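Local coordinates for protein mitochondrial enolase superfamily member 1 (Homo sapiens, PDB 4A35) that catalyses the magnesium-dependent dehydration of L-fuconate to 2-keto-3-deoxy-L-fuconate, a step in the breakdown of L-fucose, at residues M2-I7 against T44-G49; L10-V15 against A38-E43; G87-F92 against A118-V123; K133-L138 against P413-E418. All coordinates share one frame; numbering follows the deposited sequence.

Interaction 1 (M2-I7 against T44-G49); sequences MVRGRI and TDAEDG
The guanidinium of Arg-4 meets the carboxylate of Asp-48 with its edge, side-on, the two planes turned 71° against each other. NE and NH2 both reach a single oxygen: Arg-4 NH2 lies 2.6 Å from Asp-48 OD2 and Arg-4 NE 3.0 Å from the same atom, a salt bridge in which OD2 stays close to the guanidinium plane. NE comes nearly head-on to OD2, whereas NH2 comes on the anti side, tilted out of the carboxylate plane. Away from that edge, Arg-4 NH1 donates to Met-2 O at 2.7 Å, slightly tilted from the guanidinium plane, so three nitrogens fix the rotation of the group. The arginine chain bends at chi2 (-89°), which carries the guanidinium to Asp-48 while CG rests against the methyl of Ala-46. With an alanine here, the Asp-48 carboxylate is likely to lose its positive mate and Met-2 O this donor.

The second carboxylate, that of Asp-45, takes the backbone of Arg-6: Arg-6 N to Asp-45 OD1 measures 2.8 Å and is almost straight at 177°, with the donor above the carboxylate plane. Asp-45 N answers to Arg-6 O at 3.0 Å. Gly-5 runs close past Thr-44 and Ala-46, where a CB would be tight against both of theirs. Thr-44 OG1 accepts from Ala-46 N, an ST turn that shapes the start of the loop.

The N-terminal segment thus lies along the turn between strands 36-44 and 52-58, just before strand 7-16 begins. Val-3 and Thr-44 touch helix 110-131, and Val-3 and Ile-7 also reach helix 82-86.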
loop_
_atom_site.group_PDB
_atom_site.type_symbol
_atom_site.label_atom_id
_atom_site.label_comp_id
_atom_site.label_asym_id
_atom_site.label_seq_id
_atom_site.Cartn_x
_atom_site.Cartn_y
_atom_site.Cartn_z
ATOM N N MET A 2 -30.335 -9.550 -17.842
ATOM C CA MET A 2 -30.707 -8.399 -18.665
ATOM C C MET A 2 -29.455 -7.615 -19.112
ATOM O O MET A 2 -29.576 -6.503 -19.633
ATOM C CB MET A 2 -31.640 -7.493 -17.840
ATOM C CG MET A 2 -33.024 -8.105 -17.575
ATOM S SD MET A 2 -34.309 -6.886 -17.884
ATOM C CE MET A 2 -34.295 -6.000 -16.333
ATOM N N VAL A 3 -28.256 -8.216 -18.944
ATOM C CA VAL A 3 -26.968 -7.588 -19.242
ATOM C C VAL A 3 -26.738 -7.540 -20.753
ATOM O O VAL A 3 -26.911 -8.551 -21.440
ATOM C CB VAL A 3 -25.815 -8.307 -18.492
ATOM C CG1 VAL A 3 -24.449 -7.794 -18.920
ATOM C CG2 VAL A 3 -25.985 -8.142 -16.994
ATOM N N ARG A 4 -26.317 -6.365 -21.253
ATOM C CA ARG A 4 -26.093 -6.152 -22.682
ATOM C C ARG A 4 -25.116 -5.002 -22.876
ATOM O O ARG A 4 -24.914 -4.188 -21.964
ATOM C CB ARG A 4 -27.440 -5.841 -23.388
ATOM C CG ARG A 4 -28.085 -4.477 -23.002
ATOM C CD ARG A 4 -29.011 -4.548 -21.795
ATOM N NE ARG A 4 -29.496 -3.233 -21.359
ATOM C CZ ARG A 4 -30.354 -3.031 -20.356
ATOM N NH1 ARG A 4 -30.833 -4.059 -19.662
ATOM N NH2 ARG A 4 -30.742 -1.801 -20.043
ATOM N N GLY A 5 -24.558 -4.924 -24.070
ATOM C CA GLY A 5 -23.712 -3.807 -24.421
ATOM C C GLY A 5 -22.231 -4.002 -24.239
ATOM O O GLY A 5 -21.781 -4.809 -23.427
ATOM N N ARG A 6 -21.490 -3.277 -25.066
ATOM C CA ARG A 6 -20.038 -3.168 -25.053
ATOM C C ARG A 6 -19.683 -1.839 -24.408
ATOM O O ARG A 6 -20.238 -0.812 -24.789
ATOM C CB ARG A 6 -19.455 -3.279 -26.474
ATOM C CG ARG A 6 -17.938 -3.478 -26.428
ATOM C CD ARG A 6 -17.325 -3.851 -27.766
ATOM N NE ARG A 6 -17.834 -5.127 -28.287
ATOM C CZ ARG A 6 -17.181 -6.283 -28.267
ATOM N NH1 ARG A 6 -15.995 -6.376 -27.674
ATOM N NH2 ARG A 6 -17.721 -7.362 -28.809
ATOM N N ILE A 7 -18.757 -1.853 -23.433
ATOM C CA ILE A 7 -18.338 -0.619 -22.773
ATOM C C ILE A 7 -17.582 0.209 -23.839
ATOM O O ILE A 7 -16.652 -0.294 -24.441
ATOM C CB ILE A 7 -17.523 -0.916 -21.492
ATOM C CG1 ILE A 7 -18.521 -1.437 -20.420
ATOM C CG2 ILE A 7 -16.773 0.355 -21.028
ATOM C CD1 ILE A 7 -17.975 -2.308 -19.473
ATOM N N THR A 44 -22.102 2.382 -22.408
ATOM C CA THR A 44 -22.110 1.222 -23.293
ATOM C C THR A 44 -22.631 1.665 -24.647
ATOM O O THR A 44 -23.178 2.765 -24.769
ATOM C CB THR A 44 -22.978 0.075 -22.749
ATOM O OG1 THR A 44 -24.352 0.432 -22.913
ATOM C CG2 THR A 44 -22.646 -0.322 -21.300
ATOM N N ASP A 45 -22.599 0.769 -25.620
ATOM C CA ASP A 45 -23.173 1.066 -26.925
ATOM C C ASP A 45 -24.652 0.560 -26.995
ATOM O O ASP A 45 -25.197 0.426 -28.091
ATOM C CB ASP A 45 -22.313 0.410 -28.014
ATOM C CG ASP A 45 -22.239 -1.111 -27.967
ATOM O OD1 ASP A 45 -22.814 -1.722 -27.007
ATOM O OD2 ASP A 45 -21.592 -1.696 -28.860
ATOM N N ALA A 46 -25.272 0.248 -25.825
ATOM C CA ALA A 46 -26.627 -0.317 -25.730
ATOM C C ALA A 46 -27.734 0.676 -26.137
ATOM O O ALA A 46 -28.844 0.224 -26.426
ATOM C CB ALA A 46 -26.900 -0.855 -24.322
ATOM N N GLU A 47 -27.451 2.007 -26.154
ATOM C CA GLU A 47 -28.431 3.053 -26.502
ATOM C C GLU A 47 -29.695 2.999 -25.587
ATOM O O GLU A 47 -30.808 3.256 -26.054
ATOM C CB GLU A 47 -28.832 2.964 -27.993
ATOM C CG GLU A 47 -27.726 3.365 -28.957
ATOM C CD GLU A 47 -28.063 3.083 -30.409
ATOM O OE1 GLU A 47 -29.231 3.309 -30.800
ATOM O OE2 GLU A 47 -27.173 2.604 -31.147
ATOM N N ASP A 48 -29.498 2.676 -24.283
ATOM C CA ASP A 48 -30.557 2.601 -23.269
ATOM C C ASP A 48 -30.450 3.752 -22.264
ATOM O O ASP A 48 -31.248 3.820 -21.340
ATOM C CB ASP A 48 -30.517 1.241 -22.530
ATOM C CG ASP A 48 -29.191 0.860 -21.879
ATOM O OD1 ASP A 48 -28.267 1.709 -21.846
ATOM O OD2 ASP A 48 -29.072 -0.284 -21.411
ATOM N N GLY A 49 -29.449 4.610 -22.436
ATOM C CA GLY A 49 -29.137 5.722 -21.532
ATOM C C GLY A 49 -28.645 5.311 -20.145
ATOM O O GLY A 49 -28.496 6.168 -19.266
#

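Interaction 2 (L10-V15 against A38-E43); sequences LSVRDV and AYVVIE
Arg-13 and Tyr-39 lie side by side on one face of an antiparallel strand pair. From CB the arginine rises off the sheet through CG and CD, then bends at chi3 (-74°) toward the neighbouring strand. Its NE donates to a water at 2.9 Å that also bonds Ser-11 OG and donates to Tyr-39 O. NH2 sits at the edge of the tyrosine ring, 3.5 Å from Tyr-39 CE2, and near Val-41 CG2; NH1 forms a salt bridge with Glu-421. Beneath them Ser-11 N to Val-41 O and Val-41 N to Ser-11 O are hydrogen bonds of 2.9 Å, a pattern repeated between Arg-13 and Tyr-39.

On the other face Leu-10 CD1 meets Ile-42 CG2 at 3.7 Å, and Val-40 spreads its two methyls, CG2 to Val-12 CG2 at 4.0 Å and CG1 to Leu-10 CG. Trimming Val-40 to an alanine would probably open a gap beside Leu-10 and Val-12 and under helix 110-131.

Strand 36-44 is the middle of the three-stranded sheet, flanked by 7-16 and 52-58. Helix 110-131 packs on the Val-40 and Ile-42 face, and helix 421-427 on the Arg-13 and Tyr-39 face.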
loop_
_atom_site.group_PDB
_atom_site.type_symbol
_atom_site.label_atom_id
_atom_site.label_comp_id
_atom_site.label_asym_id
_atom_site.label_seq_id
_atom_site.Cartn_x
_atom_site.Cartn_y
_atom_site.Cartn_z
ATOM N N LEU A 10 -15.255 5.848 -21.254
ATOM C CA LEU A 10 -14.949 6.008 -19.835
ATOM C C LEU A 10 -14.484 7.456 -19.641
ATOM O O LEU A 10 -13.621 7.941 -20.386
ATOM C CB LEU A 10 -13.872 5.013 -19.351
ATOM C CG LEU A 10 -13.482 5.086 -17.836
ATOM C CD1 LEU A 10 -13.071 3.724 -17.307
ATOM C CD2 LEU A 10 -12.320 6.139 -17.559
ATOM N N SER A 11 -14.992 8.096 -18.619
ATOM C CA SER A 11 -14.524 9.413 -18.215
ATOM C C SER A 11 -14.201 9.353 -16.722
ATOM O O SER A 11 -14.813 8.582 -15.966
ATOM C CB SER A 11 -15.550 10.508 -18.545
ATOM O OG SER A 11 -16.647 10.487 -17.644
ATOM N N VAL A 12 -13.226 10.147 -16.309
ATOM C CA VAL A 12 -12.859 10.243 -14.904
ATOM C C VAL A 12 -12.511 11.687 -14.640
ATOM O O VAL A 12 -11.744 12.287 -15.405
ATOM C CB VAL A 12 -11.745 9.243 -14.457
ATOM C CG1 VAL A 12 -10.505 9.273 -15.400
ATOM C CG2 VAL A 12 -11.363 9.471 -13.003
ATOM N N ARG A 13 -13.079 12.226 -13.550
ATOM C CA ARG A 13 -12.915 13.616 -13.181
ATOM C C ARG A 13 -12.542 13.756 -11.716
ATOM O O ARG A 13 -12.975 12.985 -10.869
ATOM C CB ARG A 13 -14.209 14.396 -13.514
ATOM C CG ARG A 13 -14.459 14.549 -15.065
ATOM C CD ARG A 13 -15.840 15.125 -15.317
ATOM N NE ARG A 13 -16.855 14.080 -15.060
ATOM C CZ ARG A 13 -18.163 14.229 -15.209
ATOM N NH1 ARG A 13 -18.676 15.423 -15.543
ATOM N NH2 ARG A 13 -18.981 13.199 -14.979
ATOM N N ASP A 14 -11.743 14.775 -11.435
ATOM C CA ASP A 14 -11.236 15.148 -10.114
ATOM C C ASP A 14 -12.277 16.091 -9.499
ATOM O O ASP A 14 -12.425 17.212 -9.983
ATOM C CB ASP A 14 -9.863 15.848 -10.323
ATOM C CG ASP A 14 -9.100 16.177 -9.066
ATOM O OD1 ASP A 14 -9.740 16.245 -7.973
ATOM O OD2 ASP A 14 -7.864 16.437 -9.173
ATOM N N VAL A 15 -13.062 15.617 -8.486
ATOM C CA VAL A 15 -14.139 16.407 -7.862
ATOM C C VAL A 15 -13.751 16.697 -6.417
ATOM O O VAL A 15 -13.430 15.765 -5.693
ATOM C CB VAL A 15 -15.518 15.681 -7.959
ATOM C CG1 VAL A 15 -16.658 16.576 -7.489
ATOM C CG2 VAL A 15 -15.777 15.195 -9.384
ATOM N N ALA A 38 -12.460 10.732 -7.064
ATOM C CA ALA A 38 -12.222 10.496 -8.502
ATOM C C ALA A 38 -13.567 9.916 -8.998
ATOM O O ALA A 38 -14.006 8.860 -8.503
ATOM C CB ALA A 38 -11.062 9.516 -8.702
ATOM N N TYR A 39 -14.282 10.662 -9.833
ATOM C CA TYR A 39 -15.632 10.256 -10.285
ATOM C C TYR A 39 -15.541 9.687 -11.665
ATOM O O TYR A 39 -15.129 10.394 -12.605
ATOM C CB TYR A 39 -16.580 11.458 -10.262
ATOM C CG TYR A 39 -17.999 11.109 -10.664
ATOM C CD1 TYR A 39 -18.743 10.175 -9.931
ATOM C CD2 TYR A 39 -18.621 11.753 -11.728
ATOM C CE1 TYR A 39 -20.062 9.881 -10.262
ATOM C CE2 TYR A 39 -19.937 11.442 -12.094
ATOM C CZ TYR A 39 -20.667 10.531 -11.328
ATOM O OH TYR A 39 -21.971 10.227 -11.642
ATOM N N VAL A 40 -15.937 8.401 -11.787
ATOM C CA VAL A 40 -15.871 7.641 -13.019
ATOM C C VAL A 40 -17.256 7.452 -13.625
ATOM O O VAL A 40 -18.181 7.031 -12.918
ATOM C CB VAL A 40 -15.205 6.255 -12.741
ATOM C CG1 VAL A 40 -15.170 5.395 -14.019
ATOM C CG2 VAL A 40 -13.801 6.421 -12.142
ATOM N N VAL A 41 -17.362 7.632 -14.948
ATOM C CA VAL A 41 -18.591 7.332 -15.676
ATOM C C VAL A 41 -18.244 6.448 -16.883
ATOM O O VAL A 41 -17.381 6.781 -17.705
ATOM C CB VAL A 41 -19.419 8.578 -16.069
ATOM C CG1 VAL A 41 -20.706 8.197 -16.832
ATOM C CG2 VAL A 41 -19.742 9.431 -14.847
ATOM N N ILE A 42 -18.923 5.310 -16.979
ATOM C CA ILE A 42 -18.727 4.425 -18.136
ATOM C C ILE A 42 -20.047 4.340 -18.881
ATOM O O ILE A 42 -21.131 4.300 -18.261
ATOM C CB ILE A 42 -18.155 3.011 -17.803
ATOM C CG1 ILE A 42 -19.144 2.192 -16.932
ATOM C CG2 ILE A 42 -16.735 3.120 -17.192
ATOM C CD1 ILE A 42 -18.637 0.676 -16.547
ATOM N N GLU A 43 -19.936 4.246 -20.209
ATOM C CA GLU A 43 -21.090 4.137 -21.076
ATOM C C GLU A 43 -20.967 2.873 -21.919
ATOM O O GLU A 43 -19.855 2.354 -22.124
ATOM C CB GLU A 43 -21.202 5.389 -21.982
ATOM C CG GLU A 43 -21.523 6.673 -21.235
ATOM C CD GLU A 43 -21.563 7.938 -22.070
ATOM O OE1 GLU A 43 -21.980 7.864 -23.247
ATOM O OE2 GLU A 43 -21.141 9.000 -21.558
HETATM O O HOH W 1 -16.542 11.211 -14.896
#

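Interaction 3 (G87-F92 against A118-V123); sequences GDFRGF and AVLNAV
Within the N-terminal domain of this mandelate racemase/muconate lactonizing enzyme family member, the first turn of helix 89-97 packs on the middle of helix 110-131 through two phenylalanines, a leucine and a valine. All four are buried, and no hydrogen bond crosses between the two segments. Leu-120 CD2 is the methyl that both rings share: it lies 3.6 Å from Phe-89 CE1 and 3.8 Å from Phe-92 CE2. It meets Phe-92 at the edge, near the plane of the ring, touching CD2 and CE2 alike, but comes to Phe-89 obliquely. One helical turn further on, Val-123 divides its branches between the rings. Its CG1 approaches Phe-89 CZ at 3.6 Å, also obliquely, and CG2 makes a looser contact with Phe-92 CE2 at 4.4 Å.

The phenylalanines reach across by different routes. Phe-92 has CG anti to the backbone N (chi1 -177°), and its CB already heads toward helix 110-131. Phe-89 starts off to one side and only its far ring atoms arrive, CE1 at Leu-120 and CZ at Val-123. Each ring slides past Leu-120 in the opposite sense to the leucine chain.

Asp-88 is the N-cap of the shorter helix: Gly-91 N donates to Asp-88 OD1 at 3.0 Å, from above the carboxylate plane.

Around this contact, Phe-89 also stacks with Trp-124 of helix 110-131. Helix 82-86 closes over Phe-92 and Val-123 through Ile-85, while helix 335-348 touches Phe-89 and Leu-120 through Asn-337.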
loop_
_atom_site.group_PDB
_atom_site.type_symbol
_atom_site.label_atom_id
_atom_site.label_comp_id
_atom_site.label_asym_id
_atom_site.label_seq_id
_atom_site.Cartn_x
_atom_site.Cartn_y
_atom_site.Cartn_z
ATOM N N GLY A 87 -19.690 -12.177 -16.253
ATOM C CA GLY A 87 -19.649 -13.624 -16.451
ATOM C C GLY A 87 -18.397 -14.279 -15.883
ATOM O O GLY A 87 -18.380 -15.492 -15.657
ATOM N N ASP A 88 -17.321 -13.494 -15.673
ATOM C CA ASP A 88 -16.065 -13.981 -15.050
ATOM C C ASP A 88 -15.503 -12.793 -14.309
ATOM O O ASP A 88 -14.482 -12.211 -14.717
ATOM C CB ASP A 88 -15.064 -14.566 -16.073
ATOM C CG ASP A 88 -13.762 -15.068 -15.441
ATOM O OD1 ASP A 88 -13.730 -15.251 -14.185
ATOM O OD2 ASP A 88 -12.787 -15.268 -16.184
ATOM N N PHE A 89 -16.211 -12.394 -13.232
ATOM C CA PHE A 89 -15.862 -11.178 -12.517
ATOM C C PHE A 89 -14.542 -11.378 -11.782
ATOM O O PHE A 89 -13.724 -10.454 -11.755
ATOM C CB PHE A 89 -17.002 -10.723 -11.614
ATOM C CG PHE A 89 -17.286 -9.228 -11.646
ATOM C CD1 PHE A 89 -16.251 -8.306 -11.860
ATOM C CD2 PHE A 89 -18.578 -8.746 -11.463
ATOM C CE1 PHE A 89 -16.507 -6.918 -11.873
ATOM C CE2 PHE A 89 -18.834 -7.359 -11.443
ATOM C CZ PHE A 89 -17.788 -6.455 -11.643
ATOM N N ARG A 90 -14.268 -12.605 -11.317
ATOM C CA ARG A 90 -12.972 -12.959 -10.707
ATOM C C ARG A 90 -11.805 -12.683 -11.686
ATOM O O ARG A 90 -10.815 -12.065 -11.299
ATOM C CB ARG A 90 -12.959 -14.448 -10.308
ATOM C CG ARG A 90 -11.588 -14.914 -9.831
ATOM C CD ARG A 90 -11.605 -16.377 -9.572
ATOM N NE ARG A 90 -12.612 -16.690 -8.562
ATOM C CZ ARG A 90 -13.155 -17.886 -8.381
ATOM N NH1 ARG A 90 -12.751 -18.927 -9.111
ATOM N NH2 ARG A 90 -14.077 -18.063 -7.450
ATOM N N GLY A 91 -11.943 -13.143 -12.935
ATOM C CA GLY A 91 -10.955 -12.938 -13.996
ATOM C C GLY A 91 -10.688 -11.470 -14.259
ATOM O O GLY A 91 -9.527 -11.041 -14.333
ATOM N N PHE A 92 -11.778 -10.672 -14.366
ATOM C CA PHE A 92 -11.651 -9.210 -14.601
ATOM C C PHE A 92 -10.969 -8.522 -13.400
ATOM O O PHE A 92 -10.058 -7.680 -13.573
ATOM C CB PHE A 92 -13.030 -8.605 -14.866
ATOM C CG PHE A 92 -12.979 -7.136 -15.192
ATOM C CD1 PHE A 92 -12.427 -6.691 -16.395
ATOM C CD2 PHE A 92 -13.455 -6.194 -14.290
ATOM C CE1 PHE A 92 -12.429 -5.343 -16.721
ATOM C CE2 PHE A 92 -13.446 -4.826 -14.616
ATOM C CZ PHE A 92 -12.915 -4.415 -15.824
ATOM N N ALA A 118 -12.654 2.512 -7.909
ATOM C CA ALA A 118 -13.483 3.483 -8.641
ATOM C C ALA A 118 -14.029 2.882 -9.952
ATOM O O ALA A 118 -15.225 3.021 -10.246
ATOM C CB ALA A 118 -12.679 4.762 -8.924
ATOM N N VAL A 119 -13.169 2.157 -10.692
ATOM C CA VAL A 119 -13.548 1.507 -11.964
ATOM C C VAL A 119 -14.555 0.390 -11.670
ATOM O O VAL A 119 -15.631 0.325 -12.310
ATOM C CB VAL A 119 -12.286 0.996 -12.709
ATOM C CG1 VAL A 119 -12.644 0.063 -13.859
ATOM C CG2 VAL A 119 -11.426 2.181 -13.208
ATOM N N LEU A 120 -14.187 -0.510 -10.732
ATOM C CA LEU A 120 -15.094 -1.632 -10.369
ATOM C C LEU A 120 -16.456 -1.128 -9.819
ATOM O O LEU A 120 -17.506 -1.729 -10.157
ATOM C CB LEU A 120 -14.397 -2.553 -9.359
ATOM C CG LEU A 120 -13.321 -3.496 -9.931
ATOM C CD1 LEU A 120 -12.579 -4.277 -8.808
ATOM C CD2 LEU A 120 -13.939 -4.515 -10.909
ATOM N N ASN A 121 -16.480 -0.017 -9.026
ATOM C CA ASN A 121 -17.726 0.578 -8.536
ATOM C C ASN A 121 -18.623 0.977 -9.702
ATOM O O ASN A 121 -19.818 0.787 -9.611
ATOM C CB ASN A 121 -17.492 1.801 -7.601
ATOM C CG ASN A 121 -16.969 1.376 -6.217
ATOM O OD1 ASN A 121 -17.094 0.212 -5.821
ATOM N ND2 ASN A 121 -16.407 2.304 -5.434
ATOM N N ALA A 122 -18.037 1.581 -10.789
ATOM C CA ALA A 122 -18.800 1.982 -11.964
ATOM C C ALA A 122 -19.387 0.722 -12.690
ATOM O O ALA A 122 -20.533 0.731 -13.142
ATOM C CB ALA A 122 -17.909 2.826 -12.899
ATOM N N VAL A 123 -18.647 -0.394 -12.704
ATOM C CA VAL A 123 -19.157 -1.612 -13.359
ATOM C C VAL A 123 -20.330 -2.213 -12.540
ATOM O O VAL A 123 -21.346 -2.594 -13.119
ATOM C CB VAL A 123 -18.002 -2.645 -13.588
ATOM C CG1 VAL A 123 -18.540 -3.968 -14.126
ATOM C CG2 VAL A 123 -16.933 -2.085 -14.552
#

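Interaction 4 (K133-L138 against P413-E418); sequences KPVWKL and PGYSTE
Two first torsions bring Val-135 and Tyr-415 together. In Val-135 chi1 of 159° sets CG1 roughly opposite the backbone N and leaves CG2 beside it, facing the other segment; in Tyr-415 chi1 of -162° swings the ring so that its CD1 side passes the valine. Val-135 CG2 packs 3.5 Å from Tyr-415 CB, while Val-135 CB lies 3.7 Å from Tyr-415 CD1 and CG1 reaches further along the same side of the ring. The approach is oblique to the ring plane.

Two backbone bonds hold the segments beside this pair: Gly-414 N donates to Lys-133 O at 3.0 Å, and Val-135 N to Gly-414 O at 2.9 Å. In both the donor stands well above the carbonyl plane. Pro-134, bridged with Gly-414, is the N-cap residue of helix 135-141, so the second bond gives an acceptor to an N-H of the helix's first turn. The Tyr-415 ring also meets His-368 of helix 362-377 edge-to-face.

This single bridge joins the start of helix 135-141, in the N-terminal family region, to the loop after strand 406-408, in the barrel-family region, consistent with an interdomain contact of the enolase superfamily fold.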
loop_
_atom_site.group_PDB
_atom_site.type_symbol
_atom_site.label_atom_id
_atom_site.label_comp_id
_atom_site.label_asym_id
_atom_site.label_seq_id
_atom_site.Cartn_x
_atom_site.Cartn_y
_atom_site.Cartn_z
ATOM N N LYS A 133 -32.157 -3.298 -10.361
ATOM C CA LYS A 133 -32.098 -3.581 -8.929
ATOM C C LYS A 133 -31.030 -2.738 -8.230
ATOM O O LYS A 133 -29.980 -2.464 -8.817
ATOM C CB LYS A 133 -31.721 -5.080 -8.721
ATOM C CG LYS A 133 -32.846 -6.038 -9.002
ATOM C CD LYS A 133 -32.364 -7.484 -8.879
ATOM C CE LYS A 133 -33.498 -8.416 -9.284
ATOM N NZ LYS A 133 -33.119 -9.842 -9.146
ATOM N N PRO A 134 -31.278 -2.297 -6.977
ATOM C CA PRO A 134 -30.169 -1.698 -6.200
ATOM C C PRO A 134 -29.108 -2.798 -5.981
ATOM O O PRO A 134 -29.444 -4.001 -6.018
ATOM C CB PRO A 134 -30.828 -1.316 -4.858
ATOM C CG PRO A 134 -32.081 -2.103 -4.791
ATOM C CD PRO A 134 -32.491 -2.519 -6.149
ATOM N N VAL A 135 -27.836 -2.417 -5.827
ATOM C CA VAL A 135 -26.760 -3.399 -5.657
ATOM C C VAL A 135 -27.082 -4.373 -4.480
ATOM O O VAL A 135 -26.832 -5.581 -4.613
ATOM C CB VAL A 135 -25.363 -2.709 -5.522
ATOM C CG1 VAL A 135 -24.334 -3.623 -4.839
ATOM C CG2 VAL A 135 -24.863 -2.257 -6.901
ATOM N N TRP A 136 -27.571 -3.872 -3.335
ATOM C CA TRP A 136 -27.853 -4.801 -2.215
ATOM C C TRP A 136 -28.799 -5.965 -2.663
ATOM O O TRP A 136 -28.549 -7.132 -2.334
ATOM C CB TRP A 136 -28.417 -4.082 -0.971
ATOM C CG TRP A 136 -29.830 -3.553 -1.094
ATOM C CD1 TRP A 136 -30.198 -2.277 -1.410
ATOM C CD2 TRP A 136 -31.054 -4.279 -0.852
ATOM N NE1 TRP A 136 -31.575 -2.169 -1.441
ATOM C CE2 TRP A 136 -32.127 -3.372 -1.065
ATOM C CE3 TRP A 136 -31.349 -5.613 -0.495
ATOM C CZ2 TRP A 136 -33.472 -3.746 -0.925
ATOM C CZ3 TRP A 136 -32.698 -5.986 -0.363
ATOM C CH2 TRP A 136 -33.734 -5.064 -0.600
ATOM N N LYS A 137 -29.793 -5.649 -3.515
ATOM C CA LYS A 137 -30.803 -6.606 -3.954
ATOM C C LYS A 137 -30.245 -7.513 -5.012
ATOM O O LYS A 137 -30.523 -8.713 -4.996
ATOM C CB LYS A 137 -32.077 -5.879 -4.427
ATOM C CG LYS A 137 -33.237 -6.809 -4.831
ATOM C CD LYS A 137 -33.667 -7.780 -3.709
ATOM C CE LYS A 137 -35.015 -8.441 -4.017
ATOM N NZ LYS A 137 -35.172 -9.706 -3.221
ATOM N N LEU A 138 -29.368 -6.966 -5.882
ATOM C CA LEU A 138 -28.671 -7.773 -6.887
ATOM C C LEU A 138 -27.877 -8.863 -6.177
ATOM O O LEU A 138 -27.904 -10.033 -6.597
ATOM C CB LEU A 138 -27.720 -6.863 -7.722
ATOM C CG LEU A 138 -26.801 -7.576 -8.741
ATOM C CD1 LEU A 138 -27.655 -8.091 -9.925
ATOM C CD2 LEU A 138 -25.663 -6.610 -9.229
ATOM N N PRO A 413 -32.603 1.331 -8.964
ATOM C CA PRO A 413 -31.504 0.510 -9.523
ATOM C C PRO A 413 -30.112 1.191 -9.385
ATOM O O PRO A 413 -29.995 2.439 -9.469
ATOM C CB PRO A 413 -31.888 0.372 -11.008
ATOM C CG PRO A 413 -33.410 0.574 -11.035
ATOM C CD PRO A 413 -33.648 1.628 -9.983
ATOM N N GLY A 414 -29.077 0.377 -9.200
ATOM C CA GLY A 414 -27.698 0.873 -9.127
ATOM C C GLY A 414 -27.050 0.833 -7.758
ATOM O O GLY A 414 -27.609 0.260 -6.802
ATOM N N TYR A 415 -25.809 1.396 -7.682
ATOM C CA TYR A 415 -25.001 1.335 -6.457
ATOM C C TYR A 415 -25.078 2.684 -5.667
ATOM O O TYR A 415 -24.285 2.907 -4.748
ATOM C CB TYR A 415 -23.553 0.995 -6.875
ATOM C CG TYR A 415 -22.636 0.464 -5.797
ATOM C CD1 TYR A 415 -23.135 0.085 -4.540
ATOM C CD2 TYR A 415 -21.275 0.317 -6.031
ATOM C CE1 TYR A 415 -22.286 -0.330 -3.525
ATOM C CE2 TYR A 415 -20.418 -0.161 -5.039
ATOM C CZ TYR A 415 -20.924 -0.409 -3.761
ATOM O OH TYR A 415 -20.113 -0.915 -2.780
ATOM N N SER A 416 -26.038 3.594 -6.064
ATOM C CA SER A 416 -26.185 4.949 -5.438
ATOM C C SER A 416 -24.888 5.785 -5.599
ATOM O O SER A 416 -24.637 6.699 -4.795
ATOM C CB SER A 416 -26.502 4.863 -3.940
ATOM O OG SER A 416 -27.597 4.004 -3.700
ATOM N N THR A 417 -24.068 5.444 -6.598
ATOM C CA THR A 417 -22.784 6.139 -6.895
ATOM C C THR A 417 -23.011 7.423 -7.728
ATOM O O THR A 417 -22.118 8.268 -7.827
ATOM C CB THR A 417 -21.878 5.206 -7.747
ATOM O OG1 THR A 417 -22.742 4.637 -8.732
ATOM C CG2 THR A 417 -21.233 4.072 -6.944
ATOM N N GLU A 418 -24.146 7.493 -8.446
ATOM C CA GLU A 418 -24.377 8.569 -9.387
ATOM C C GLU A 418 -24.413 9.963 -8.736
ATOM O O GLU A 418 -25.145 10.188 -7.772
ATOM C CB GLU A 418 -25.666 8.344 -10.189
ATOM C CG GLU A 418 -25.803 9.340 -11.331
ATOM C CD GLU A 418 -26.810 8.879 -12.357
ATOM O OE1 GLU A 418 -27.304 7.730 -12.250
ATOM O OE2 GLU A 418 -27.177 9.713 -13.209
#

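Helix 110-131 connects much of this set. Interaction 2 lies against interaction 3, with Val-40 CG2 3.8 Å from Ala-118 CB and Ile-42 CD1 3.8 Å from Val-123 CG2, so sheet and helices share one apolar layer. Interaction 1 continues the same strand pair at its end, where Ile-7 CD1 comes within 4.2 Å of Ile-42 CD1. Interaction 4 joins from a distant part of the chain: Tyr-415 CE2 is 3.4 Å from Asn-121 OD1, and Thr-417 O is 3.6 Å from Tyr-39 CE1. Its Tyr-415 side chain is about 12 Å from that of His-356, a predicted active-site residue, too far for direct contact. Interactions 1 and 3 lie away from the metal, substrate and active-site residues.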